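Local coordinates for protein putative NADH-flavin reductase (Streptococcus pneumoniae TIGR4, PDB 4R01) that probably reduces flavins with NAD(P)H, using a Rossmann-type dinucleotide-binding fold, at residues N10-K15 with F155-E160; V28-R33 with S38-I43; I44-D47 with L51-D54; L96-A101 with I189-E194; L137-N142 with K202-L207. All blocks are in the same frame, centred on the assembly; numbering follows the deposited sequence.

Contact 1 of 5, residues N10-K15 with F155-E160; sequences NGQAGK and FIPDGE. With SO4 (sulfate ion), chain C.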
# COMPACT_ATOMS: atom_id res chain seq x y z
N ASN A 10 -10.84 -18.45 28.21
CA ASN A 10 -12.17 -18.39 27.61
C ASN A 10 -12.21 -17.47 26.40
O ASN A 10 -13.13 -17.53 25.59
CB ASN A 10 -13.20 -17.93 28.64
CG ASN A 10 -13.62 -19.05 29.57
OD1 ASN A 10 -13.63 -20.22 29.18
ND2 ASN A 10 -13.96 -18.70 30.81
N GLY A 11 -11.20 -16.61 26.30
CA GLY A 11 -11.06 -15.74 25.14
C GLY A 11 -10.85 -16.56 23.89
O GLY A 11 -10.48 -17.73 23.96
N GLN A 12 -11.09 -15.94 22.73
CA GLN A 12 -10.99 -16.66 21.47
C GLN A 12 -9.56 -17.14 21.21
O GLN A 12 -9.35 -18.26 20.76
CB GLN A 12 -11.48 -15.77 20.32
CG GLN A 12 -12.99 -15.51 20.37
CD GLN A 12 -13.44 -14.44 19.39
OE1 GLN A 12 -13.81 -14.73 18.26
NE2 GLN A 12 -13.42 -13.19 19.84
N ALA A 13 -8.58 -16.29 21.51
CA ALA A 13 -7.19 -16.66 21.34
C ALA A 13 -6.77 -17.65 22.42
O ALA A 13 -6.03 -18.60 22.15
CB ALA A 13 -6.29 -15.43 21.38
N GLY A 14 -7.25 -17.43 23.64
CA GLY A 14 -6.91 -18.27 24.77
C GLY A 14 -7.27 -19.73 24.59
O GLY A 14 -6.45 -20.61 24.83
N LYS A 15 -8.50 -19.99 24.16
CA LYS A 15 -8.95 -21.36 23.99
C LYS A 15 -8.37 -21.97 22.73
O LYS A 15 -8.27 -23.19 22.61
CB LYS A 15 -10.48 -21.44 23.97
CG LYS A 15 -11.15 -20.63 22.88
CD LYS A 15 -12.64 -20.51 23.15
CE LYS A 15 -13.31 -21.87 23.24
NZ LYS A 15 -14.76 -21.74 23.51
N PHE A 155 -5.48 -10.42 12.04
CA PHE A 155 -5.56 -11.53 12.96
C PHE A 155 -6.99 -12.01 13.02
O PHE A 155 -7.87 -11.32 13.48
CB PHE A 155 -5.10 -11.04 14.33
CG PHE A 155 -4.65 -12.09 15.27
CD1 PHE A 155 -4.22 -13.31 14.84
CD2 PHE A 155 -4.66 -11.83 16.60
CE1 PHE A 155 -3.81 -14.26 15.72
CE2 PHE A 155 -4.24 -12.77 17.49
CZ PHE A 155 -3.81 -13.98 17.05
N ILE A 156 -7.23 -13.21 12.54
CA ILE A 156 -8.59 -13.67 12.29
C ILE A 156 -9.00 -14.85 13.18
O ILE A 156 -8.44 -15.94 13.06
CB ILE A 156 -8.77 -14.06 10.81
CG1 ILE A 156 -8.29 -12.92 9.90
CG2 ILE A 156 -10.22 -14.40 10.51
CD1 ILE A 156 -7.92 -13.36 8.50
N PRO A 157 -9.98 -14.63 14.07
CA PRO A 157 -10.50 -15.59 15.05
C PRO A 157 -10.85 -16.96 14.46
O PRO A 157 -10.27 -17.96 14.87
CB PRO A 157 -11.76 -14.90 15.58
CG PRO A 157 -11.45 -13.46 15.47
CD PRO A 157 -10.64 -13.31 14.20
N ASP A 158 -11.78 -16.99 13.52
CA ASP A 158 -12.21 -18.27 12.95
C ASP A 158 -11.66 -18.47 11.55
O ASP A 158 -12.29 -19.10 10.71
CB ASP A 158 -13.73 -18.35 12.95
CG ASP A 158 -14.32 -18.33 14.35
OD1 ASP A 158 -14.20 -19.36 15.05
OD2 ASP A 158 -14.88 -17.29 14.75
N GLY A 159 -10.46 -17.94 11.32
CA GLY A 159 -9.78 -18.12 10.05
C GLY A 159 -9.41 -19.57 9.81
O GLY A 159 -9.30 -20.36 10.75
N GLU A 160 -9.22 -19.91 8.55
CA GLU A 160 -8.87 -21.27 8.15
C GLU A 160 -7.53 -21.71 8.75
O GLU A 160 -6.55 -20.97 8.71
CB GLU A 160 -8.83 -21.38 6.62
CG GLU A 160 -8.48 -22.76 6.08
CD GLU A 160 -8.50 -22.82 4.56
OE1 GLU A 160 -8.90 -21.82 3.92
OE2 GLU A 160 -8.10 -23.86 4.00
S SO4 C . -11.62 -15.31 30.83
O1 SO4 C . -11.04 -16.64 30.67
O2 SO4 C . -10.78 -14.52 31.71
O3 SO4 C . -11.71 -14.67 29.52
O4 SO4 C . -12.97 -15.43 31.39
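Where the backbones of 10-15 and 155-160 approach, Gln12 and Pro157 lie with CA atoms 6.5 Å apart, the first turn of helix 12-24 facing the loop that leaves strand 154-156. Residues 10-15 correspond to the glycine-containing turn that usually receives the dinucleotide in Rossmann folds, and probably serve likewise here. Lys15 N bonds back to Gly11 O at 3.0 Å, an early i to i+4 bond of the helix.

Across the contact one side chain does the reaching. Gln12 sends its amide oxygen OE1 to the proline ring, 3.4 Å from Pro157 CB, a van der Waals touch with no hydrogen bond. Its chain runs extended beyond CG, long enough to span the gap, while NE2 bonds to the backbone O of Asp72 of a second subunit. The compact ring of Pro157 suits this seam, for it also packs on Tyr184 and on Pro71 of the second subunit.

Ahead of the helix, Asn10 binds a sulfate that probably came from the crystallisation liquor. Its amide carries two roles, OD1 accepting from Lys37 N and ND2 making a weak bond to sulfate O4. The firmer hold is from the backbone, Asn10 N to sulfate O1 at 3.1 Å.

Contact 2 of 5, residues V28-R33 with S38-I43; sequences VTAIVR and SQAESI. With SO4 (sulfate ion), chain C.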
# COMPACT_ATOMS: atom_id res chain seq x y z
N VAL A 28 -2.88 -28.73 30.74
CA VAL A 28 -3.14 -27.30 30.71
C VAL A 28 -4.10 -26.87 31.82
O VAL A 28 -5.18 -27.43 31.98
CB VAL A 28 -3.73 -26.87 29.35
CG1 VAL A 28 -3.89 -25.36 29.28
CG2 VAL A 28 -2.85 -27.37 28.21
N THR A 29 -3.67 -25.87 32.58
CA THR A 29 -4.53 -25.24 33.58
C THR A 29 -5.11 -23.95 33.02
O THR A 29 -4.37 -23.08 32.56
CB THR A 29 -3.76 -24.93 34.88
OG1 THR A 29 -3.35 -26.15 35.51
CG2 THR A 29 -4.63 -24.14 35.84
N ALA A 30 -6.43 -23.83 33.05
CA ALA A 30 -7.08 -22.61 32.59
C ALA A 30 -7.35 -21.67 33.76
O ALA A 30 -8.01 -22.03 34.73
CB ALA A 30 -8.37 -22.94 31.88
N ILE A 31 -6.81 -20.46 33.67
CA ILE A 31 -7.11 -19.43 34.65
C ILE A 31 -8.12 -18.47 34.05
O ILE A 31 -7.80 -17.70 33.14
CB ILE A 31 -5.84 -18.69 35.10
CG1 ILE A 31 -4.86 -19.68 35.73
CG2 ILE A 31 -6.19 -17.57 36.07
CD1 ILE A 31 -3.59 -19.06 36.25
N VAL A 32 -9.35 -18.53 34.55
CA VAL A 32 -10.47 -17.82 33.96
C VAL A 32 -11.27 -17.02 34.98
O VAL A 32 -11.03 -17.12 36.19
CB VAL A 32 -11.43 -18.80 33.25
CG1 VAL A 32 -10.73 -19.50 32.10
CG2 VAL A 32 -11.96 -19.82 34.24
N ARG A 33 -12.23 -16.24 34.50
CA ARG A 33 -13.06 -15.41 35.36
C ARG A 33 -14.47 -15.98 35.49
O ARG A 33 -15.12 -15.81 36.52
CB ARG A 33 -13.11 -13.98 34.82
CG ARG A 33 -11.77 -13.27 34.81
CD ARG A 33 -11.87 -11.89 34.18
NE ARG A 33 -12.26 -11.96 32.77
CZ ARG A 33 -12.43 -10.89 31.99
NH1 ARG A 33 -12.25 -9.67 32.48
NH2 ARG A 33 -12.79 -11.05 30.73
N SER A 38 -13.28 -23.67 27.60
CA SER A 38 -12.13 -24.29 26.94
C SER A 38 -12.07 -25.79 27.23
O SER A 38 -12.83 -26.32 28.04
CB SER A 38 -10.83 -23.62 27.37
OG SER A 38 -10.54 -23.90 28.73
N GLN A 39 -11.14 -26.47 26.56
CA GLN A 39 -10.97 -27.91 26.72
C GLN A 39 -9.98 -28.24 27.83
O GLN A 39 -9.46 -29.35 27.89
CB GLN A 39 -10.48 -28.54 25.41
CG GLN A 39 -11.48 -28.49 24.27
CD GLN A 39 -10.93 -29.13 23.01
OE1 GLN A 39 -9.77 -29.52 22.96
NE2 GLN A 39 -11.77 -29.24 21.98
N ALA A 40 -9.72 -27.28 28.70
CA ALA A 40 -8.63 -27.39 29.66
C ALA A 40 -8.91 -28.40 30.78
O ALA A 40 -10.05 -28.57 31.21
CB ALA A 40 -8.33 -26.03 30.25
N GLU A 41 -7.85 -29.01 31.29
CA GLU A 41 -7.98 -30.00 32.33
C GLU A 41 -8.43 -29.44 33.67
O GLU A 41 -9.54 -29.70 34.13
CB GLU A 41 -6.58 -30.62 32.52
CG GLU A 41 -6.25 -31.25 33.87
CD GLU A 41 -4.83 -31.73 33.95
OE1 GLU A 41 -3.94 -30.88 34.09
OE2 GLU A 41 -4.58 -32.96 33.88
N SER A 42 -7.61 -28.56 34.22
CA SER A 42 -7.95 -27.96 35.50
C SER A 42 -8.22 -26.47 35.39
O SER A 42 -7.60 -25.77 34.59
CB SER A 42 -6.83 -28.21 36.51
OG SER A 42 -6.38 -29.55 36.43
N ILE A 43 -9.15 -25.98 36.20
CA ILE A 43 -9.58 -24.59 36.12
C ILE A 43 -9.35 -23.84 37.42
O ILE A 43 -9.72 -24.31 38.50
CB ILE A 43 -11.07 -24.49 35.74
CG1 ILE A 43 -11.31 -25.05 34.33
CG2 ILE A 43 -11.56 -23.06 35.83
CD1 ILE A 43 -11.70 -26.51 34.30
S SO4 C . -11.62 -15.31 30.83
O1 SO4 C . -11.04 -16.64 30.67
O2 SO4 C . -10.78 -14.52 31.71
O3 SO4 C . -11.71 -14.67 29.52
O4 SO4 C . -12.97 -15.43 31.39
O HOH W 1 -3.53 -29.05 37.31
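Ser42 O receives the shortest bond between the two strands, from Ala30 N at 2.7 Å. The CA of Thr29 comes to the same oxygen at 3.3 Å in a CA-H...O contact. One residue earlier, Val28 O takes two weak bonds, from Glu41 N and Ser42 N, where the incoming chain straightens into strand 42-45. Thr29 pairs with Ser42 and Ala30 with Ile43 in parallel register.

The side chains divide between the two faces of the sheet. On the Ala30 face, the methyl CB of Ala30 meets the methyl of Ala40 at 3.5 Å, and such small residues suit so close an approach of the chains. Ile43 reaches farther along: its CG2, anti to the backbone N, crosses to Val32 CG2 at 3.6 Å. On the opposite face, Thr29 and Ser42 share a water, 3.0 Å from Ser42 OG and in a weak bond with Thr29 OG1, hydroxyls well placed at a partly solvated strand edge. Ser38 OG accepts from Asn36 ND2 and, weakly, from Ala40 N, which helps to shape the bend before strand 42-45.

At the far end of strand 27-32 Arg33 grips the sulfate through its backbone, N to O4 at 3.3 Å, and weakly through NE to O2. A bend at chi3 (-63°) folds the guanidinium back beside the anion; O4 lies in the guanidinium plane at its edge, while O2 sits oblique to it. An arginine just after the second strand, holding an anion, is consistent with the site that takes the adenosine phosphate in NADP-binding Rossmann folds.

Contact 3 of 5, residues I44-D47 with L51-D54; sequences IKKD and LTKD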
# COMPACT_ATOMS: atom_id res chain seq x y z
N ILE A 44 -8.72 -22.68 37.31
CA ILE A 44 -8.64 -21.76 38.43
C ILE A 44 -9.52 -20.56 38.12
O ILE A 44 -9.14 -19.69 37.35
CB ILE A 44 -7.19 -21.29 38.69
CG1 ILE A 44 -6.26 -22.49 38.85
CG2 ILE A 44 -7.13 -20.39 39.91
CD1 ILE A 44 -4.80 -22.10 39.05
N LYS A 45 -10.72 -20.53 38.71
CA LYS A 45 -11.59 -19.38 38.53
C LYS A 45 -11.19 -18.30 39.51
O LYS A 45 -11.48 -18.38 40.70
CB LYS A 45 -13.06 -19.74 38.70
CG LYS A 45 -13.99 -18.55 38.50
CD LYS A 45 -15.45 -18.95 38.53
CE LYS A 45 -15.79 -19.92 37.41
NZ LYS A 45 -17.25 -20.23 37.37
N LYS A 46 -10.51 -17.28 39.00
CA LYS A 46 -9.94 -16.25 39.85
C LYS A 46 -9.70 -15.00 39.01
O LYS A 46 -9.45 -15.09 37.81
CB LYS A 46 -8.63 -16.75 40.47
CG LYS A 46 -8.17 -15.97 41.68
CD LYS A 46 -6.94 -16.62 42.30
CE LYS A 46 -6.58 -15.97 43.62
NZ LYS A 46 -5.34 -16.55 44.21
N ASP A 47 -9.80 -13.83 39.64
CA ASP A 47 -9.49 -12.60 38.95
C ASP A 47 -7.99 -12.53 38.70
O ASP A 47 -7.19 -12.83 39.60
CB ASP A 47 -9.96 -11.38 39.73
CG ASP A 47 -9.76 -10.08 38.97
OD1 ASP A 47 -10.61 -9.76 38.11
OD2 ASP A 47 -8.75 -9.39 39.22
N LEU A 51 -4.11 -13.02 41.43
CA LEU A 51 -3.24 -14.19 41.39
C LEU A 51 -2.05 -14.04 42.32
O LEU A 51 -1.54 -12.94 42.53
CB LEU A 51 -2.74 -14.45 39.96
CG LEU A 51 -3.74 -15.00 38.94
CD1 LEU A 51 -3.11 -15.00 37.56
CD2 LEU A 51 -4.19 -16.40 39.32
N THR A 52 -1.60 -15.16 42.89
CA THR A 52 -0.44 -15.18 43.76
C THR A 52 0.65 -16.05 43.14
O THR A 52 0.41 -16.72 42.14
CB THR A 52 -0.79 -15.71 45.16
OG1 THR A 52 -1.02 -17.12 45.09
CG2 THR A 52 -2.03 -15.02 45.70
N LYS A 53 1.84 -16.04 43.74
CA LYS A 53 2.91 -16.90 43.28
C LYS A 53 2.51 -18.37 43.41
O LYS A 53 2.83 -19.18 42.54
CB LYS A 53 4.20 -16.64 44.05
CG LYS A 53 4.63 -15.19 44.06
CD LYS A 53 6.00 -15.01 44.71
CE LYS A 53 6.37 -13.54 44.80
NZ LYS A 53 7.77 -13.35 45.29
N ASP A 54 1.80 -18.69 44.48
CA ASP A 54 1.35 -20.05 44.72
C ASP A 54 0.35 -20.52 43.66
O ASP A 54 0.13 -21.72 43.49
CB ASP A 54 0.73 -20.17 46.11
CG ASP A 54 1.77 -20.12 47.21
OD1 ASP A 54 2.96 -20.40 46.93
OD2 ASP A 54 1.41 -19.82 48.37
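The chain turns back on itself between 44-47 and 51-54, coming nearest at Asp47 and Leu51, whose CA atoms are 6.9 Å apart; Asp47 O and Leu51 N stand 3.6 Å from each other without a hydrogen bond. What joins the segments is chiefly the long side chain of Lys46. With CG anti to the backbone N (chi1 -161°) and every later torsion extended, it stretches straight across the turn. Its CD touches Leu51 CD2 at 4.1 Å, the two side chains running obliquely to each other, and its NZ arrives near Thr52 CG2 at 3.9 Å, this pair crossing at about a right angle. Lysine suits such a place because its aliphatic stem packs on leucine while the ammonium goes on to a salt bridge with Asp55.

This is the return from the edge strand 42-45 of the Rossmann sheet to the short helix 53-56. Thr52 stands at the N-cap: its OG1, lying between the backbone N and the carbonyl carbon at chi1 72°, caps a backbone N-H just beyond residue 54. Asp55 OD2 accepts from Thr52 N, so, in the manner of a capping box, one carboxylate ties both the lysine and the helix start. Within the turn Asp47 OD2 bonds to Phe49 N. Leu51 is the buried member, directing its branched end onto Ile31 of strand 27-32 and Leu87 of helix 76-88.

Contact 4 of 5, residues L96-A101 with I189-E194; sequences LVVGGA and IGLVDE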
# COMPACT_ATOMS: atom_id res chain seq x y z
N LEU A 96 4.87 -16.24 28.25
CA LEU A 96 4.55 -15.83 26.89
C LEU A 96 3.34 -14.91 26.86
O LEU A 96 2.39 -15.11 27.61
CB LEU A 96 4.29 -17.05 26.01
CG LEU A 96 5.50 -17.71 25.34
CD1 LEU A 96 6.40 -18.38 26.36
CD2 LEU A 96 5.04 -18.71 24.28
N VAL A 97 3.40 -13.91 26.00
CA VAL A 97 2.30 -12.96 25.86
C VAL A 97 1.75 -12.96 24.45
O VAL A 97 2.50 -12.85 23.48
CB VAL A 97 2.75 -11.52 26.21
CG1 VAL A 97 1.58 -10.55 26.07
CG2 VAL A 97 3.32 -11.46 27.62
N VAL A 98 0.43 -13.10 24.33
CA VAL A 98 -0.24 -12.88 23.06
C VAL A 98 -0.31 -11.39 22.81
O VAL A 98 -1.09 -10.68 23.45
CB VAL A 98 -1.65 -13.48 23.03
CG1 VAL A 98 -2.33 -13.18 21.71
CG2 VAL A 98 -1.59 -14.99 23.28
N GLY A 99 0.52 -10.90 21.89
CA GLY A 99 0.67 -9.47 21.71
C GLY A 99 -0.08 -8.88 20.54
O GLY A 99 -1.07 -9.44 20.08
N GLY A 100 0.40 -7.73 20.07
CA GLY A 100 -0.19 -7.06 18.93
C GLY A 100 0.82 -6.87 17.82
O GLY A 100 2.02 -7.00 18.03
N ALA A 101 0.33 -6.56 16.62
CA ALA A 101 1.20 -6.36 15.47
C ALA A 101 1.63 -4.90 15.35
O ALA A 101 2.62 -4.59 14.69
CB ALA A 101 0.50 -6.81 14.19
N ILE A 189 -0.66 -22.71 16.82
CA ILE A 189 0.32 -23.69 16.40
C ILE A 189 1.74 -23.13 16.54
O ILE A 189 2.62 -23.79 17.10
CB ILE A 189 0.09 -24.14 14.95
CG1 ILE A 189 -1.25 -24.87 14.83
CG2 ILE A 189 1.22 -25.04 14.48
CD1 ILE A 189 -1.54 -25.40 13.44
N GLY A 190 1.95 -21.92 16.04
CA GLY A 190 3.25 -21.28 16.12
C GLY A 190 3.68 -20.99 17.54
O GLY A 190 4.84 -21.17 17.90
N LEU A 191 2.73 -20.56 18.36
CA LEU A 191 3.02 -20.22 19.75
C LEU A 191 3.41 -21.45 20.57
O LEU A 191 4.34 -21.40 21.38
CB LEU A 191 1.82 -19.51 20.38
CG LEU A 191 2.01 -18.87 21.76
CD1 LEU A 191 1.19 -17.60 21.87
CD2 LEU A 191 1.63 -19.84 22.87
N VAL A 192 2.70 -22.56 20.36
CA VAL A 192 3.01 -23.80 21.08
C VAL A 192 4.33 -24.39 20.58
O VAL A 192 5.06 -25.04 21.34
CB VAL A 192 1.87 -24.83 20.93
CG1 VAL A 192 2.21 -26.13 21.65
CG2 VAL A 192 0.57 -24.27 21.49
N ASP A 193 4.65 -24.16 19.31
CA ASP A 193 5.94 -24.58 18.77
C ASP A 193 7.08 -23.88 19.50
O ASP A 193 8.12 -24.48 19.78
CB ASP A 193 6.03 -24.29 17.27
CG ASP A 193 5.20 -25.26 16.44
OD1 ASP A 193 4.72 -26.26 17.01
OD2 ASP A 193 5.04 -25.02 15.23
N GLU A 194 6.88 -22.60 19.80
CA GLU A 194 7.87 -21.82 20.54
C GLU A 194 7.94 -22.30 21.99
O GLU A 194 8.93 -22.07 22.69
CB GLU A 194 7.53 -20.33 20.47
CG GLU A 194 8.40 -19.42 21.33
CD GLU A 194 9.87 -19.45 20.93
OE1 GLU A 194 10.16 -19.62 19.72
OE2 GLU A 194 10.73 -19.31 21.82
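Leu191 is the residue of helix 184-196 that meets strand 94-98, touching both Leu96 and Val98. Going along the helix, Ile189 makes no contact with the strand, but its carbonyl accepts from Asp193 N at 3.0 Å, an i to i+4 bond. Gly190 follows, its carbonyl taking Glu194 N at 3.1 Å; with no side chain, it lets Leu207 of the neighbouring strand pack against the helix backbone.

Leu191 then points to the sheet, its CG anti to the backbone N (chi1 -171°). CD2 lies 3.9 Å from Leu96 CD2, the two leucines sliding past each other in opposite directions, and CD1 comes to Val98 CG2 at 4.1 Å, the two side chains crossing at about a right angle. A forked leucine can thus serve two strand residues at once, in a wholly apolar contact that suits a buried helix-sheet interface.

Val192 points away from the strand and packs on Glu20 and Arg24 of helix 12-24. Asp193 OD1 makes a salt bridge with Arg24 NH1 and OD2 a hydrogen bond with Tyr165 OH. Glu194 points toward the strand, where OE2 makes a salt bridge with Arg94 at the start of strand 94-98, while OE1 bonds to His200, which probably offsets burying its carboxylate.

Helix 184-196 therefore packs on the Rossmann sheet beside helix 12-24, while Val97, on the opposite face of strand 94-98, meets helix 125-138.

Contact 5 of 5, residues L137-N142 with K202-L207; sequences LLRTKN and KERISL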
# COMPACT_ATOMS: atom_id res chain seq x y z
N LEU A 137 7.37 -2.33 28.53
CA LEU A 137 7.56 -2.59 29.96
C LEU A 137 8.29 -3.91 30.18
O LEU A 137 9.08 -4.05 31.11
CB LEU A 137 6.21 -2.59 30.68
CG LEU A 137 6.24 -2.62 32.21
CD1 LEU A 137 7.08 -1.48 32.75
CD2 LEU A 137 4.83 -2.55 32.76
N LEU A 138 8.03 -4.88 29.30
CA LEU A 138 8.67 -6.19 29.41
C LEU A 138 10.18 -6.13 29.21
O LEU A 138 10.93 -6.86 29.86
CB LEU A 138 8.06 -7.16 28.40
CG LEU A 138 6.79 -7.91 28.83
CD1 LEU A 138 6.18 -8.66 27.65
CD2 LEU A 138 7.09 -8.86 29.97
N ARG A 139 10.64 -5.26 28.31
CA ARG A 139 12.07 -5.17 28.02
C ARG A 139 12.88 -4.73 29.23
O ARG A 139 14.08 -4.98 29.30
CB ARG A 139 12.31 -4.22 26.85
CG ARG A 139 11.62 -4.63 25.57
CD ARG A 139 12.24 -3.94 24.37
NE ARG A 139 11.44 -4.10 23.17
CZ ARG A 139 11.50 -5.14 22.34
NH1 ARG A 139 12.34 -6.14 22.60
NH2 ARG A 139 10.73 -5.18 21.27
N THR A 140 12.23 -4.07 30.18
CA THR A 140 12.90 -3.60 31.38
C THR A 140 12.95 -4.70 32.45
O THR A 140 13.62 -4.55 33.47
CB THR A 140 12.22 -2.36 31.97
OG1 THR A 140 10.89 -2.69 32.40
CG2 THR A 140 12.13 -1.26 30.91
N LYS A 141 12.23 -5.79 32.21
CA LYS A 141 12.21 -6.91 33.14
C LYS A 141 13.39 -7.85 32.88
O LYS A 141 13.28 -8.80 32.11
CB LYS A 141 10.89 -7.67 33.05
CG LYS A 141 9.66 -6.82 33.34
CD LYS A 141 9.85 -5.99 34.60
CE LYS A 141 8.60 -5.19 34.94
NZ LYS A 141 8.82 -4.28 36.09
N ASN A 142 14.51 -7.57 33.54
CA ASN A 142 15.74 -8.30 33.31
C ASN A 142 15.67 -9.76 33.76
O ASN A 142 16.14 -10.66 33.06
CB ASN A 142 16.90 -7.61 34.03
CG ASN A 142 16.83 -6.10 33.93
OD1 ASN A 142 16.21 -5.44 34.77
ND2 ASN A 142 17.46 -5.54 32.91
N LYS A 202 13.38 -13.56 26.38
CA LYS A 202 13.53 -12.12 26.58
C LYS A 202 13.60 -11.37 25.25
O LYS A 202 14.41 -10.45 25.08
CB LYS A 202 14.76 -11.81 27.42
CG LYS A 202 14.79 -12.50 28.78
CD LYS A 202 16.00 -12.07 29.58
CE LYS A 202 16.18 -12.92 30.82
NZ LYS A 202 17.37 -12.47 31.60
N GLU A 203 12.75 -11.76 24.31
CA GLU A 203 12.65 -11.06 23.03
C GLU A 203 11.28 -11.30 22.40
O GLU A 203 10.51 -12.13 22.87
CB GLU A 203 13.77 -11.50 22.08
CG GLU A 203 13.92 -13.00 21.93
CD GLU A 203 14.94 -13.38 20.88
OE1 GLU A 203 14.73 -13.05 19.69
OE2 GLU A 203 15.97 -14.00 21.24
N ARG A 204 10.98 -10.55 21.34
CA ARG A 204 9.71 -10.71 20.66
C ARG A 204 9.83 -11.43 19.32
O ARG A 204 10.70 -11.11 18.51
CB ARG A 204 9.04 -9.36 20.41
CG ARG A 204 7.94 -9.48 19.36
CD ARG A 204 7.28 -8.18 19.01
NE ARG A 204 8.21 -7.23 18.41
CZ ARG A 204 7.84 -6.02 18.03
NH1 ARG A 204 6.57 -5.65 18.18
NH2 ARG A 204 8.72 -5.18 17.50
N ILE A 205 8.95 -12.40 19.11
CA ILE A 205 8.80 -13.03 17.81
C ILE A 205 7.48 -12.62 17.18
O ILE A 205 6.60 -12.08 17.86
CB ILE A 205 8.87 -14.56 17.92
CG1 ILE A 205 7.78 -15.06 18.88
CG2 ILE A 205 10.24 -14.99 18.41
CD1 ILE A 205 7.77 -16.56 19.06
N SER A 206 7.33 -12.89 15.89
CA SER A 206 6.08 -12.59 15.19
C SER A 206 5.67 -13.77 14.31
O SER A 206 6.51 -14.52 13.83
CB SER A 206 6.21 -11.32 14.36
OG SER A 206 7.31 -11.40 13.46
N LEU A 207 4.36 -13.92 14.10
CA LEU A 207 3.82 -15.04 13.34
C LEU A 207 2.92 -14.57 12.21
O LEU A 207 2.29 -13.52 12.31
CB LEU A 207 3.06 -15.99 14.27
CG LEU A 207 3.89 -16.65 15.37
CD1 LEU A 207 2.99 -17.39 16.35
CD2 LEU A 207 4.90 -17.60 14.75
O HOH W 2 14.29 -7.17 24.14
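Lys202 NZ gives a hydrogen bond to Asn142 O, 2.6 Å in the model, though Asn142 is poorly ordered and the exact length is doubtful. The lysine chain runs fully extended beyond CG; a long flexible residue is well fitted to bridge two exposed loops. A water makes a second link, accepting from Arg139 NH1 at 2.7 Å in the guanidinium plane and donating weakly to Lys202 O.

Farther in, the guanidinium groups of Arg139 and Arg204 stand close, NH2 to NH2 at 4.3 Å, the first presenting its edge to a face of the second. Glu170 OE2 forms a salt bridge with each, which probably offsets their like charges, and Arg204 NH2 also bonds to Ser103 O.

Behind these groups the chain of 137-142 is shaped by a type I turn from Leu138 to Lys141. Leu137 O is held twice, by Thr140 OG1 at 2.6 Å and by Thr140 N at 3.3 Å, both from one face of its plane. Leu138, of helix 125-138, rests on Trp146 and Phe148 of strand 145-150, which lies between strands 94-98 and 203-209.

How the contacts relate
Contacts 2 and 3 share strand 42-45 at one edge of the sheet; their centres are about 12 Å apart, and Ala30 O to Ile44 N, at 2.8 Å, probably carries the strand pairing from one into the other. Contacts 1 and 2 meet at the sulfate, and Asn10 ND2 packs on Val32 CB at 3.5 Å, so the two frame what is probably part of the dinucleotide site. The centre of contact 4 lies about 5 Å from that of the chain. It touches contact 5, with centres about 12 Å apart, through Glu194 CG and Ile205 CD1 at 3.7 Å. Contacts 2 and 5 lie on opposite sides of the chain's centre, about 25 Å apart between their centres.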